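Local structure of membrane lipoprotein family protein (Aeropyrum pernix, 4PEV) at residues 185-199 with 219-231. The protein binds adenosine and probably serves as the membrane-anchored solute-binding lipoprotein of an ABC transporter that takes up nucleosides. Numbering follows the deposited sequence.
Sequences AKAGAVAGMDIPPLW and DVEMVWTYTGRFD. With ADN (adenosine), chain F.
Strands 186-191 and 222-226, the two arms of a right-handed beta-alpha-beta crossover through helix 196-214, pair in parallel; the start of the helix (P197, L198) and the loop after strand 222-226 (F230) line part of the adenosine pocket. Backbone bonds run from A187 N to E221 O (3.0 Å) as far as A191 N to T225 O (2.7 Å). Beyond them A191 O is gripped twice by T227: OG1, set between its own backbone N and carbonyl carbon (chi1 64°), arrives in the carbonyl plane on a lone pair (2.8 Å), the backbone N from above that plane. T227 OG1 also accepts from R229 N, closing an ST turn. A189 CB touches W224 CE3 (3.4 Å), while Y226 stands between W224 NE1 over one ring face and D194 CA over the other. The D194 carboxylate is stacked on the Y226 ring, planes 14° apart, and D194 OD1 accepts from W199 NE1 (2.7 Å), lying in the indole plane. Y226 OH hydrogen-bonds Y404 OH. A leucine in place of Y226 would probably leave D194 without its flat partner and Y404 without its hydroxyl mate. F230 stacks on the adenine: G192 CA lies over one ring face, adenosine C4 over the other, with I195 CD1 and L198 CD1 at the edge; D142, G256, D282 and K299 hydrogen-bond the ligand. Ligand-contacting loops at the C-terminal ends of parallel strands are consistent with a two-lobed type I periplasmic-binding-protein fold.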
ATOM      1  N   ALA C 185      -8.172 -10.662 -21.007  1.00 39.18           N
ATOM      2  CA  ALA C 185      -7.580  -9.648 -20.143  1.00 34.81           C
ATOM      3  C   ALA C 185      -7.509 -10.181 -18.741  1.00 33.39           C
ATOM      4  O   ALA C 185      -8.542 -10.451 -18.140  1.00 32.74           O
ATOM      5  CB  ALA C 185      -8.423  -8.386 -20.143  1.00 33.52           C
ATOM      6  N   LYS C 186      -6.296 -10.299 -18.205  1.00 32.75           N
ATOM      7  CA  LYS C 186      -6.112 -10.731 -16.822  1.00 32.10           C
ATOM      8  C   LYS C 186      -5.850  -9.576 -15.852  1.00 30.46           C
ATOM      9  O   LYS C 186      -5.454  -8.476 -16.254  1.00 28.07           O
ATOM     10  CB  LYS C 186      -4.972 -11.723 -16.738  1.00 33.23           C
ATOM     11  CG  LYS C 186      -5.114 -12.853 -17.727  1.00 34.83           C
ATOM     12  CD  LYS C 186      -3.966 -13.822 -17.584  1.00 35.97           C
ATOM     13  CE  LYS C 186      -3.847 -14.688 -18.811  1.00 36.13           C
ATOM     14  NZ  LYS C 186      -2.708 -15.616 -18.624  1.00 38.36           N
ATOM     15  N   ALA C 187      -6.101  -9.842 -14.573  1.00 29.23           N
ATOM     16  CA  ALA C 187      -5.716  -8.941 -13.503  1.00 30.17           C
ATOM     17  C   ALA C 187      -4.277  -9.265 -13.135  1.00 30.09           C
ATOM     18  O   ALA C 187      -3.766 -10.321 -13.489  1.00 28.94           O
ATOM     19  CB  ALA C 187      -6.628  -9.106 -12.300  1.00 30.87           C
ATOM     20  N   GLY C 188      -3.613  -8.353 -12.446  1.00 30.16           N
ATOM     21  CA  GLY C 188      -2.203  -8.532 -12.176  1.00 30.41           C
ATOM     22  C   GLY C 188      -1.730  -7.675 -11.040  1.00 31.04           C
ATOM     23  O   GLY C 188      -2.465  -6.822 -10.549  1.00 30.92           O
ATOM     24  N   ALA C 189      -0.498  -7.927 -10.617  1.00 32.11           N
ATOM     25  CA  ALA C 189       0.151  -7.098  -9.614  1.00 32.74           C
ATOM     26  C   ALA C 189       1.642  -7.234  -9.751  1.00 32.86           C
ATOM     27  O   ALA C 189       2.140  -8.341  -9.920  1.00 32.71           O
ATOM     28  CB  ALA C 189      -0.268  -7.510  -8.216  1.00 33.17           C
ATOM     29  N   VAL C 190       2.339  -6.102  -9.702  1.00 32.90           N
ATOM     30  CA  VAL C 190       3.785  -6.086  -9.650  1.00 32.46           C
ATOM     31  C   VAL C 190       4.129  -5.744  -8.219  1.00 32.11           C
ATOM     32  O   VAL C 190       3.789  -4.653  -7.743  1.00 30.96           O
ATOM     33  CB  VAL C 190       4.400  -5.041 -10.601  1.00 32.89           C
ATOM     34  CG1 VAL C 190       5.925  -5.077 -10.500  1.00 32.70           C
ATOM     35  CG2 VAL C 190       3.935  -5.284 -12.036  1.00 32.89           C
ATOM     36  N   ALA C 191       4.786  -6.686  -7.541  1.00 31.29           N
ATOM     37  CA  ALA C 191       5.037  -6.578  -6.111  1.00 31.00           C
ATOM     38  C   ALA C 191       6.506  -6.362  -5.850  1.00 30.98           C
ATOM     39  O   ALA C 191       7.344  -6.641  -6.710  1.00 30.43           O
ATOM     40  CB  ALA C 191       4.562  -7.829  -5.399  1.00 31.26           C
ATOM     41  N   GLY C 192       6.807  -5.852  -4.662  1.00 31.21           N
ATOM     42  CA  GLY C 192       8.184  -5.652  -4.239  1.00 32.53           C
ATOM     43  C   GLY C 192       8.727  -6.916  -3.612  1.00 33.41           C
ATOM     44  O   GLY C 192       8.781  -7.958  -4.253  1.00 33.07           O
HETATM   45  N   MSE C 193       9.104  -6.828  -2.342  1.00 34.91           N
HETATM   46  CA  MSE C 193       9.747  -7.943  -1.654  1.00 36.34           C
HETATM   47  C   MSE C 193       8.753  -8.912  -1.089  1.00 34.69           C
HETATM   48  O   MSE C 193       7.628  -8.542  -0.721  1.00 33.81           O
HETATM   49  CB  MSE C 193      10.576  -7.429  -0.489  1.00 39.58           C
HETATM   50  CG  MSE C 193      11.663  -6.462  -0.933  1.00 42.36           C
HETATM   51 SE   MSE C 193      12.720  -5.951   0.656  1.00 51.97          SE
HETATM   52  CE  MSE C 193      13.880  -7.562   0.656  1.00 49.99           C
ATOM     53  N   ASP C 194       9.179 -10.170  -0.992  1.00 32.75           N
ATOM     54  CA  ASP C 194       8.352 -11.224  -0.428  1.00 31.21           C
ATOM     55  C   ASP C 194       8.366 -11.181   1.108  1.00 30.25           C
ATOM     56  O   ASP C 194       9.161 -11.859   1.762  1.00 31.43           O
ATOM     57  CB  ASP C 194       8.835 -12.575  -0.938  1.00 31.27           C
ATOM     58  CG  ASP C 194       7.871 -13.690  -0.611  1.00 32.76           C
ATOM     59  OD1 ASP C 194       7.173 -13.595   0.440  1.00 31.29           O
ATOM     60  OD2 ASP C 194       7.811 -14.651  -1.422  1.00 34.09           O
ATOM     61  N   ILE C 195       7.462 -10.393   1.674  1.00 29.06           N
ATOM     62  CA  ILE C 195       7.419 -10.162   3.107  1.00 28.21           C
ATOM     63  C   ILE C 195       5.972 -10.091   3.586  1.00 28.01           C
ATOM     64  O   ILE C 195       5.077  -9.919   2.759  1.00 27.12           O
ATOM     65  CB  ILE C 195       8.153  -8.864   3.447  1.00 28.80           C
ATOM     66  CG1 ILE C 195       7.612  -7.680   2.629  1.00 28.84           C
ATOM     67  CG2 ILE C 195       9.639  -9.025   3.167  1.00 29.57           C
ATOM     68  CD1 ILE C 195       7.941  -6.338   3.249  1.00 28.61           C
ATOM     69  N   PRO C 196       5.740 -10.219   4.918  1.00 29.24           N
ATOM     70  CA  PRO C 196       4.395 -10.341   5.495  1.00 29.32           C
ATOM     71  C   PRO C 196       3.335  -9.356   5.049  1.00 29.71           C
ATOM     72  O   PRO C 196       2.227  -9.792   4.765  1.00 32.15           O
ATOM     73  CB  PRO C 196       4.647 -10.234   7.001  1.00 28.86           C
ATOM     74  CG  PRO C 196       5.960 -10.907   7.162  1.00 28.87           C
ATOM     75  CD  PRO C 196       6.765 -10.467   5.959  1.00 29.75           C
ATOM     76  N   PRO C 197       3.649  -8.052   4.973  1.00 30.47           N
ATOM     77  CA  PRO C 197       2.579  -7.137   4.542  1.00 30.52           C
ATOM     78  C   PRO C 197       2.104  -7.462   3.140  1.00 31.00           C
ATOM     79  O   PRO C 197       0.898  -7.455   2.877  1.00 31.78           O
ATOM     80  CB  PRO C 197       3.234  -5.768   4.571  1.00 30.88           C
ATOM     81  CG  PRO C 197       4.466  -5.931   5.415  1.00 31.09           C
ATOM     82  CD  PRO C 197       4.914  -7.343   5.216  1.00 30.80           C
ATOM     83  N   LEU C 198       3.041  -7.781   2.259  1.00 30.70           N
ATOM     84  CA  LEU C 198       2.682  -8.169   0.897  1.00 32.16           C
ATOM     85  C   LEU C 198       1.985  -9.518   0.820  1.00 34.07           C
ATOM     86  O   LEU C 198       1.215  -9.756  -0.123  1.00 35.59           O
ATOM     87  CB  LEU C 198       3.894  -8.125  -0.036  1.00 32.13           C
ATOM     88  CG  LEU C 198       4.059  -6.728  -0.655  1.00 31.85           C
ATOM     89  CD1 LEU C 198       4.269  -5.638   0.385  1.00 30.61           C
ATOM     90  CD2 LEU C 198       5.208  -6.723  -1.635  1.00 33.13           C
ATOM     91  N   TRP C 199       2.228 -10.397   1.796  1.00 34.31           N
ATOM     92  CA  TRP C 199       1.438 -11.617   1.893  1.00 33.61           C
ATOM     93  C   TRP C 199      -0.028 -11.213   2.046  1.00 33.79           C
ATOM     94  O   TRP C 199      -0.903 -11.739   1.363  1.00 34.28           O
ATOM     95  CB  TRP C 199       1.837 -12.473   3.081  1.00 34.06           C
ATOM     96  CG  TRP C 199       3.250 -12.938   3.105  1.00 35.55           C
ATOM     97  CD1 TRP C 199       4.155 -12.881   2.094  1.00 38.02           C
ATOM     98  CD2 TRP C 199       3.911 -13.581   4.203  1.00 37.77           C
ATOM     99  NE1 TRP C 199       5.361 -13.427   2.496  1.00 38.89           N
ATOM    100  CE2 TRP C 199       5.235 -13.868   3.787  1.00 39.12           C
ATOM    101  CE3 TRP C 199       3.516 -13.935   5.508  1.00 38.27           C
ATOM    102  CZ2 TRP C 199       6.175 -14.487   4.633  1.00 39.00           C
ATOM    103  CZ3 TRP C 199       4.447 -14.548   6.351  1.00 39.31           C
ATOM    104  CH2 TRP C 199       5.765 -14.815   5.907  1.00 39.06           C
ATOM    105  N   ASP C 219     -14.277 -16.196 -15.063  1.00 44.21           N
ATOM    106  CA  ASP C 219     -13.040 -16.879 -14.688  1.00 44.69           C
ATOM    107  C   ASP C 219     -11.842 -15.990 -14.996  1.00 41.79           C
ATOM    108  O   ASP C 219     -10.966 -16.356 -15.787  1.00 42.32           O
ATOM    109  CB  ASP C 219     -12.926 -18.253 -15.374  1.00 47.91           C
ATOM    110  CG  ASP C 219     -11.728 -19.095 -14.847  1.00 54.83           C
ATOM    111  OD1 ASP C 219     -11.256 -18.902 -13.698  1.00 53.35           O
ATOM    112  OD2 ASP C 219     -11.242 -19.967 -15.599  1.00 64.46           O
ATOM    113  N   VAL C 220     -11.817 -14.820 -14.362  1.00 38.09           N
ATOM    114  CA  VAL C 220     -10.739 -13.857 -14.554  1.00 37.31           C
ATOM    115  C   VAL C 220      -9.510 -14.368 -13.832  1.00 38.03           C
ATOM    116  O   VAL C 220      -9.564 -14.622 -12.633  1.00 38.90           O
ATOM    117  CB  VAL C 220     -11.088 -12.464 -13.971  1.00 36.96           C
ATOM    118  CG1 VAL C 220      -9.875 -11.541 -14.006  1.00 35.57           C
ATOM    119  CG2 VAL C 220     -12.270 -11.826 -14.701  1.00 35.98           C
ATOM    120  N   GLU C 221      -8.402 -14.496 -14.550  1.00 39.01           N
ATOM    121  CA  GLU C 221      -7.154 -14.968 -13.956  1.00 39.40           C
ATOM    122  C   GLU C 221      -6.337 -13.832 -13.359  1.00 38.01           C
ATOM    123  O   GLU C 221      -6.516 -12.679 -13.739  1.00 36.58           O
ATOM    124  CB  GLU C 221      -6.336 -15.691 -14.996  1.00 41.92           C
ATOM    125  CG  GLU C 221      -7.065 -16.904 -15.516  1.00 46.45           C
ATOM    126  CD  GLU C 221      -6.201 -17.761 -16.414  1.00 52.61           C
ATOM    127  OE1 GLU C 221      -5.155 -17.275 -16.913  1.00 56.93           O
ATOM    128  OE2 GLU C 221      -6.584 -18.931 -16.624  1.00 58.54           O
HETATM  129  N   MSE C 222      -5.455 -14.168 -12.416  1.00 37.08           N
HETATM  130  CA  MSE C 222      -4.636 -13.174 -11.724  1.00 38.04           C
HETATM  131  C   MSE C 222      -3.203 -13.625 -11.651  1.00 35.49           C
HETATM  132  O   MSE C 222      -2.910 -14.756 -11.285  1.00 33.12           O
HETATM  133  CB  MSE C 222      -5.154 -12.886 -10.317  1.00 42.14           C
HETATM  134  CG  MSE C 222      -4.586 -11.568  -9.768  1.00 46.84           C
HETATM  135 SE   MSE C 222      -2.896 -11.770  -8.728  1.00 52.67          SE
HETATM  136  CE  MSE C 222      -3.671 -12.549  -7.089  1.00 51.29           C
ATOM    137  N   VAL C 223      -2.298 -12.720 -11.999  1.00 34.74           N
ATOM    138  CA  VAL C 223      -0.874 -13.004 -12.022  1.00 34.29           C
ATOM    139  C   VAL C 223      -0.172 -12.051 -11.086  1.00 33.42           C
ATOM    140  O   VAL C 223      -0.234 -10.830 -11.256  1.00 34.89           O
ATOM    141  CB  VAL C 223      -0.290 -12.838 -13.428  1.00 35.45           C
ATOM    142  CG1 VAL C 223       1.229 -13.035 -13.411  1.00 34.09           C
ATOM    143  CG2 VAL C 223      -0.990 -13.812 -14.378  1.00 36.67           C
ATOM    144  N   TRP C 224       0.497 -12.627 -10.098  1.00 31.78           N
ATOM    145  CA  TRP C 224       1.183 -11.876  -9.072  1.00 30.70           C
ATOM    146  C   TRP C 224       2.670 -12.130  -9.201  1.00 30.75           C
ATOM    147  O   TRP C 224       3.097 -13.273  -9.155  1.00 32.39           O
ATOM    148  CB  TRP C 224       0.697 -12.338  -7.720  1.00 29.76           C
ATOM    149  CG  TRP C 224       1.345 -11.674  -6.596  1.00 30.00           C
ATOM    150  CD1 TRP C 224       2.576 -11.948  -6.080  1.00 30.77           C
ATOM    151  CD2 TRP C 224       0.799 -10.626  -5.803  1.00 29.13           C
ATOM    152  NE1 TRP C 224       2.824 -11.141  -5.000  1.00 30.17           N
ATOM    153  CE2 TRP C 224       1.750 -10.315  -4.809  1.00 29.08           C
ATOM    154  CE3 TRP C 224      -0.402  -9.915  -5.839  1.00 28.66           C
ATOM    155  CZ2 TRP C 224       1.544  -9.316  -3.858  1.00 29.00           C
ATOM    156  CZ3 TRP C 224      -0.612  -8.929  -4.891  1.00 28.90           C
ATOM    157  CH2 TRP C 224       0.360  -8.640  -3.908  1.00 28.52           C
ATOM    158  N   THR C 225       3.447 -11.064  -9.367  1.00 30.18           N
ATOM    159  CA  THR C 225       4.896 -11.157  -9.485  1.00 29.19           C
ATOM    160  C   THR C 225       5.641 -10.342  -8.422  1.00 28.74           C
ATOM    161  O   THR C 225       5.555  -9.100  -8.383  1.00 28.45           O
ATOM    162  CB  THR C 225       5.356 -10.693 -10.876  1.00 29.39           C
ATOM    163  OG1 THR C 225       4.540 -11.322 -11.867  1.00 30.67           O
ATOM    164  CG2 THR C 225       6.830 -11.051 -11.112  1.00 28.89           C
ATOM    165  N   TYR C 226       6.375 -11.050  -7.562  1.00 28.06           N
ATOM    166  CA  TYR C 226       7.400 -10.429  -6.737  1.00 26.19           C
ATOM    167  C   TYR C 226       8.595 -10.056  -7.610  1.00 26.17           C
ATOM    168  O   TYR C 226       9.134 -10.902  -8.312  1.00 25.17           O
ATOM    169  CB  TYR C 226       7.846 -11.372  -5.638  1.00 25.49           C
ATOM    170  CG  TYR C 226       6.821 -11.534  -4.555  1.00 26.41           C
ATOM    171  CD1 TYR C 226       6.474 -10.454  -3.731  1.00 27.01           C
ATOM    172  CD2 TYR C 226       6.192 -12.755  -4.344  1.00 25.86           C
ATOM    173  CE1 TYR C 226       5.536 -10.592  -2.724  1.00 27.14           C
ATOM    174  CE2 TYR C 226       5.251 -12.907  -3.349  1.00 26.98           C
ATOM    175  CZ  TYR C 226       4.920 -11.830  -2.538  1.00 28.45           C
ATOM    176  OH  TYR C 226       3.974 -11.994  -1.541  1.00 30.70           O
ATOM    177  N   THR C 227       8.972  -8.780  -7.582  1.00 27.01           N
ATOM    178  CA  THR C 227      10.197  -8.297  -8.211  1.00 27.86           C
ATOM    179  C   THR C 227      11.368  -8.425  -7.252  1.00 28.50           C
ATOM    180  O   THR C 227      12.512  -8.545  -7.680  1.00 29.55           O
ATOM    181  CB  THR C 227      10.113  -6.809  -8.570  1.00 27.51           C
ATOM    182  OG1 THR C 227       9.995  -6.040  -7.362  1.00 27.58           O
ATOM    183  CG2 THR C 227       8.941  -6.541  -9.493  1.00 27.59           C
ATOM    184  N   GLY C 228      11.082  -8.352  -5.960  1.00 29.35           N
ATOM    185  CA  GLY C 228      12.098  -8.541  -4.936  1.00 31.50           C
ATOM    186  C   GLY C 228      12.694  -7.245  -4.419  1.00 33.27           C
ATOM    187  O   GLY C 228      13.483  -7.246  -3.471  1.00 34.01           O
ATOM    188  N   ARG C 229      12.327  -6.132  -5.035  1.00 35.39           N
ATOM    189  CA  ARG C 229      12.875  -4.850  -4.650  1.00 35.51           C
ATOM    190  C   ARG C 229      11.728  -3.855  -4.508  1.00 33.78           C
ATOM    191  O   ARG C 229      10.667  -4.041  -5.098  1.00 33.30           O
ATOM    192  CB  ARG C 229      13.950  -4.442  -5.674  1.00 39.30           C
ATOM    193  CG  ARG C 229      15.240  -5.267  -5.502  1.00 43.23           C
ATOM    194  CD  ARG C 229      16.310  -5.138  -6.590  1.00 46.97           C
ATOM    195  NE  ARG C 229      16.749  -3.757  -6.825  1.00 51.89           N
ATOM    196  CZ  ARG C 229      17.493  -3.023  -5.991  1.00 53.29           C
ATOM    197  NH1 ARG C 229      17.915  -3.516  -4.833  1.00 57.99           N
ATOM    198  NH2 ARG C 229      17.820  -1.774  -6.315  1.00 52.44           N
ATOM    199  N   PHE C 230      11.915  -2.845  -3.665  1.00 32.98           N
ATOM    200  CA  PHE C 230      10.946  -1.743  -3.521  1.00 31.45           C
ATOM    201  C   PHE C 230      11.435  -0.444  -4.148  1.00 31.25           C
ATOM    202  O   PHE C 230      10.704   0.534  -4.190  1.00 31.48           O
ATOM    203  CB  PHE C 230      10.684  -1.458  -2.058  1.00 31.32           C
ATOM    204  CG  PHE C 230       9.708  -2.389  -1.426  1.00 32.34           C
ATOM    205  CD1 PHE C 230       8.400  -2.448  -1.878  1.00 32.52           C
ATOM    206  CD2 PHE C 230      10.080  -3.180  -0.338  1.00 31.88           C
ATOM    207  CE1 PHE C 230       7.483  -3.296  -1.277  1.00 32.10           C
ATOM    208  CE2 PHE C 230       9.170  -4.030   0.257  1.00 31.43           C
ATOM    209  CZ  PHE C 230       7.870  -4.086  -0.210  1.00 31.14           C
ATOM    210  N   ASP C 231      12.658  -0.447  -4.660  1.00 31.91           N
ATOM    211  CA  ASP C 231      13.307   0.768  -5.141  1.00 33.05           C
ATOM    212  C   ASP C 231      13.883   0.631  -6.567  1.00 33.13           C
ATOM    213  O   ASP C 231      14.846   1.300  -6.892  1.00 33.17           O
ATOM    214  CB  ASP C 231      14.432   1.122  -4.171  1.00 33.42           C
ATOM    215  CG  ASP C 231      15.503   0.016  -4.070  1.00 33.92           C
ATOM    216  OD1 ASP C 231      15.245  -1.162  -4.432  1.00 33.27           O
ATOM    217  OD2 ASP C 231      16.615   0.338  -3.608  1.00 35.78           O
TER
HETATM  218  O5' ADN F 501       3.854  -0.117  -2.155  1.00 24.76           O
HETATM  219  C5' ADN F 501       3.137  -1.278  -1.694  1.00 24.46           C
HETATM  220  C4' ADN F 501       3.493  -1.755  -0.282  1.00 25.00           C
HETATM  221  O4' ADN F 501       4.843  -2.221  -0.196  1.00 25.17           O
HETATM  222  C3' ADN F 501       3.381  -0.735   0.847  1.00 25.42           C
HETATM  223  O3' ADN F 501       2.031  -0.556   1.286  1.00 24.73           O
HETATM  224  C2' ADN F 501       4.297  -1.332   1.910  1.00 25.15           C
HETATM  225  O2' ADN F 501       3.661  -2.347   2.699  1.00 24.87           O
HETATM  226  C1' ADN F 501       5.397  -1.953   1.088  1.00 25.20           C
HETATM  227  N9  ADN F 501       6.527  -1.021   0.918  1.00 26.41           N
HETATM  228  C8  ADN F 501       6.624   0.005   0.039  1.00 26.73           C
HETATM  229  N7  ADN F 501       7.821   0.642   0.154  1.00 27.31           N
HETATM  230  C5  ADN F 501       8.503  -0.002   1.124  1.00 28.16           C
HETATM  231  C6  ADN F 501       9.824   0.124   1.776  1.00 28.08           C
HETATM  232  N6  ADN F 501      10.669   1.100   1.394  1.00 28.70           N
HETATM  233  N1  ADN F 501      10.146  -0.750   2.762  1.00 28.31           N
HETATM  234  C2  ADN F 501       9.305  -1.727   3.166  1.00 27.77           C
HETATM  235  N3  ADN F 501       8.093  -1.900   2.623  1.00 28.04           N
HETATM  236  C4  ADN F 501       7.645  -1.089   1.627  1.00 27.80           C